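Local atomic coordinates of iron Super-Oxide Dismutase (Plasmodium knowlesi, PDB entry 2AWP), a protein that probably uses an iron cofactor to convert superoxide radicals into hydrogen peroxide and oxygen, removing a toxic by-product of cellular metabolism. Residues A[123-128]-A[154-159]. Sequence-based numbering, arbitrary orientation.
Sequences WGWLVL and ILTCDI
G124 and C157 form an antiparallel hydrogen-bonded pair: G124 N-H donates to C157 O at 2.9 Å, and C157 N-H donates back to G124 O. The next such pair, L126 with L155, is distorted: two residues, I154 and L155, stand against the single L126, a classic beta bulge. L126 O takes I154 N at 2.8 Å and L155 N only weakly, while L126 N reaches L155 O.

A side-chain bond is added by T156, whose OG1 lies anti to the backbone N (chi1 -165°) and donates to G124 O at 2.9 Å. It approaches from above the carbonyl plane, 37° out of it; with C157 N also donating, two donors grip G124 O. The same threonine lies alongside W125 and sits over one face of its indole, CB 3.6 Å from the centroid of the six-membered ring, a CH-pi contact.

W123 turns its benzo ring over D158. The indole and carboxylate planes are only 11° apart and stacked, with OD1 above the ring plane, nearer its periphery than its middle, and W123 CZ3 3.4 Å from D158 CB. Outside the two strands, W123 NE1 hydrogen-bonds Q70 OE1, W125 NE1 hydrogen-bonds T139 OG1, and D158 OD1 takes the backbone NH of W160.

On the face that carries L126 and L155 the contact is apolar: L126 CD2 lies 4.3 Å from L155 CD1. It also meets CG2 of the bulge residue I154 at 3.8 Å.

The two strands are the centre and one edge of the three-stranded antiparallel sheet in the C-terminal domain of iron/manganese superoxide dismutases. D158 is a probable iron ligand with H27, H74 and H162, and W123 also meets H74 edge-to-face. Stacking on W123 and the W160 bond together should limit rotation of this probable ligand's carboxylate.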
loop_
_atom_site.group_PDB
_atom_site.type_symbol
_atom_site.label_atom_id
_atom_site.label_comp_id
_atom_site.label_asym_id
_atom_site.label_seq_id
_atom_site.Cartn_x
_atom_site.Cartn_y
_atom_site.Cartn_z
ATOM N N TRP A 123 2.146 8.947 -1.271
ATOM C CA TRP A 123 1.552 10.295 -1.277
ATOM C C TRP A 123 2.322 11.087 -2.282
ATOM O O TRP A 123 3.544 10.963 -2.312
ATOM C CB TRP A 123 1.745 11.002 0.097
ATOM C CG TRP A 123 0.983 10.341 1.274
ATOM C CD1 TRP A 123 1.442 9.358 2.110
ATOM C CD2 TRP A 123 -0.350 10.654 1.721
ATOM N NE1 TRP A 123 0.478 9.034 3.045
ATOM C CE2 TRP A 123 -0.638 9.800 2.814
ATOM C CE3 TRP A 123 -1.311 11.584 1.322
ATOM C CZ2 TRP A 123 -1.828 9.848 3.485
ATOM C CZ3 TRP A 123 -2.542 11.607 1.992
ATOM C CH2 TRP A 123 -2.783 10.758 3.049
ATOM N N GLY A 124 1.624 11.875 -3.095
ATOM C CA GLY A 124 2.274 12.873 -3.953
ATOM C C GLY A 124 2.117 14.246 -3.305
ATOM O O GLY A 124 1.086 14.531 -2.692
ATOM N N TRP A 125 3.138 15.095 -3.416
ATOM C CA TRP A 125 3.094 16.407 -2.769
ATOM C C TRP A 125 3.454 17.541 -3.740
ATOM O O TRP A 125 4.295 17.372 -4.614
ATOM C CB TRP A 125 4.080 16.466 -1.594
ATOM C CG TRP A 125 3.879 15.417 -0.582
ATOM C CD1 TRP A 125 4.406 14.152 -0.597
ATOM C CD2 TRP A 125 3.085 15.513 0.604
ATOM N NE1 TRP A 125 3.996 13.469 0.500
ATOM C CE2 TRP A 125 3.185 14.275 1.264
ATOM C CE3 TRP A 125 2.322 16.541 1.190
ATOM C CZ2 TRP A 125 2.540 14.012 2.485
ATOM C CZ3 TRP A 125 1.656 16.273 2.415
ATOM C CH2 TRP A 125 1.782 15.020 3.044
ATOM N N LEU A 126 2.782 18.685 -3.578
ATOM C CA LEU A 126 3.322 19.935 -4.055
ATOM C C LEU A 126 3.932 20.563 -2.818
ATOM O O LEU A 126 3.268 20.646 -1.773
ATOM C CB LEU A 126 2.242 20.854 -4.647
ATOM C CG LEU A 126 2.751 22.241 -5.068
ATOM C CD1 LEU A 126 3.777 22.136 -6.194
ATOM C CD2 LEU A 126 1.542 23.118 -5.455
ATOM N N VAL A 127 5.201 20.972 -2.930
ATOM C CA VAL A 127 5.915 21.545 -1.778
ATOM C C VAL A 127 6.676 22.803 -2.192
ATOM O O VAL A 127 7.082 22.935 -3.341
ATOM C CB VAL A 127 6.898 20.546 -1.047
ATOM C CG1 VAL A 127 6.358 19.090 -1.006
ATOM C CG2 VAL A 127 8.279 20.575 -1.642
ATOM N N LEU A 128 6.820 23.732 -1.251
ATOM C CA LEU A 128 7.792 24.795 -1.417
ATOM C C LEU A 128 9.093 24.272 -0.832
ATOM O O LEU A 128 9.202 24.074 0.362
ATOM C CB LEU A 128 7.353 26.074 -0.701
ATOM C CG LEU A 128 8.196 27.326 -0.985
ATOM C CD1 LEU A 128 7.918 27.866 -2.406
ATOM C CD2 LEU A 128 7.979 28.423 0.116
ATOM N N ILE A 154 2.258 22.052 0.423
ATOM C CA ILE A 154 1.292 23.026 -0.091
ATOM C C ILE A 154 -0.064 22.325 -0.389
ATOM O O ILE A 154 -1.137 22.850 -0.071
ATOM C CB ILE A 154 1.835 23.727 -1.404
ATOM C CG1 ILE A 154 3.182 24.467 -1.160
ATOM C CG2 ILE A 154 0.800 24.632 -2.004
ATOM C CD1 ILE A 154 3.148 25.636 -0.153
ATOM N N LEU A 155 0.027 21.159 -1.037
ATOM C CA LEU A 155 -1.098 20.268 -1.334
ATOM C C LEU A 155 -0.600 18.813 -1.302
ATOM O O LEU A 155 0.574 18.556 -1.564
ATOM C CB LEU A 155 -1.666 20.526 -2.738
ATOM C CG LEU A 155 -2.377 21.817 -3.101
ATOM C CD1 LEU A 155 -2.531 21.965 -4.617
ATOM C CD2 LEU A 155 -3.739 21.918 -2.385
ATOM N N THR A 156 -1.497 17.878 -0.993
ATOM C CA THR A 156 -1.164 16.450 -1.145
ATOM C C THR A 156 -2.310 15.674 -1.782
ATOM O O THR A 156 -3.485 16.125 -1.762
ATOM C CB THR A 156 -0.772 15.782 0.196
ATOM O OG1 THR A 156 -0.136 14.520 -0.055
ATOM C CG2 THR A 156 -1.991 15.574 1.094
ATOM N N CYS A 157 -1.929 14.524 -2.359
ATOM C CA CYS A 157 -2.836 13.536 -2.937
ATOM C C CYS A 157 -2.398 12.145 -2.474
ATOM O O CYS A 157 -1.250 11.713 -2.658
ATOM C CB CYS A 157 -2.913 13.616 -4.481
ATOM S SG CYS A 157 -4.180 12.444 -5.183
ATOM N N ASP A 158 -3.331 11.459 -1.834
ATOM C CA ASP A 158 -3.116 10.122 -1.322
ATOM C C ASP A 158 -3.236 9.146 -2.449
ATOM O O ASP A 158 -4.229 9.169 -3.197
ATOM C CB ASP A 158 -4.250 9.850 -0.359
ATOM C CG ASP A 158 -4.070 8.612 0.449
ATOM O OD1 ASP A 158 -3.077 7.872 0.367
ATOM O OD2 ASP A 158 -5.005 8.388 1.192
ATOM N N ILE A 159 -2.233 8.283 -2.590
ATOM C CA ILE A 159 -2.367 7.204 -3.558
ATOM C C ILE A 159 -2.306 5.814 -2.937
ATOM O O ILE A 159 -2.238 4.838 -3.672
ATOM C CB ILE A 159 -1.428 7.344 -4.800
ATOM C CG1 ILE A 159 0.041 7.562 -4.419
ATOM C CG2 ILE A 159 -1.961 8.460 -5.740
ATOM C CD1 ILE A 159 0.711 6.295 -4.019
#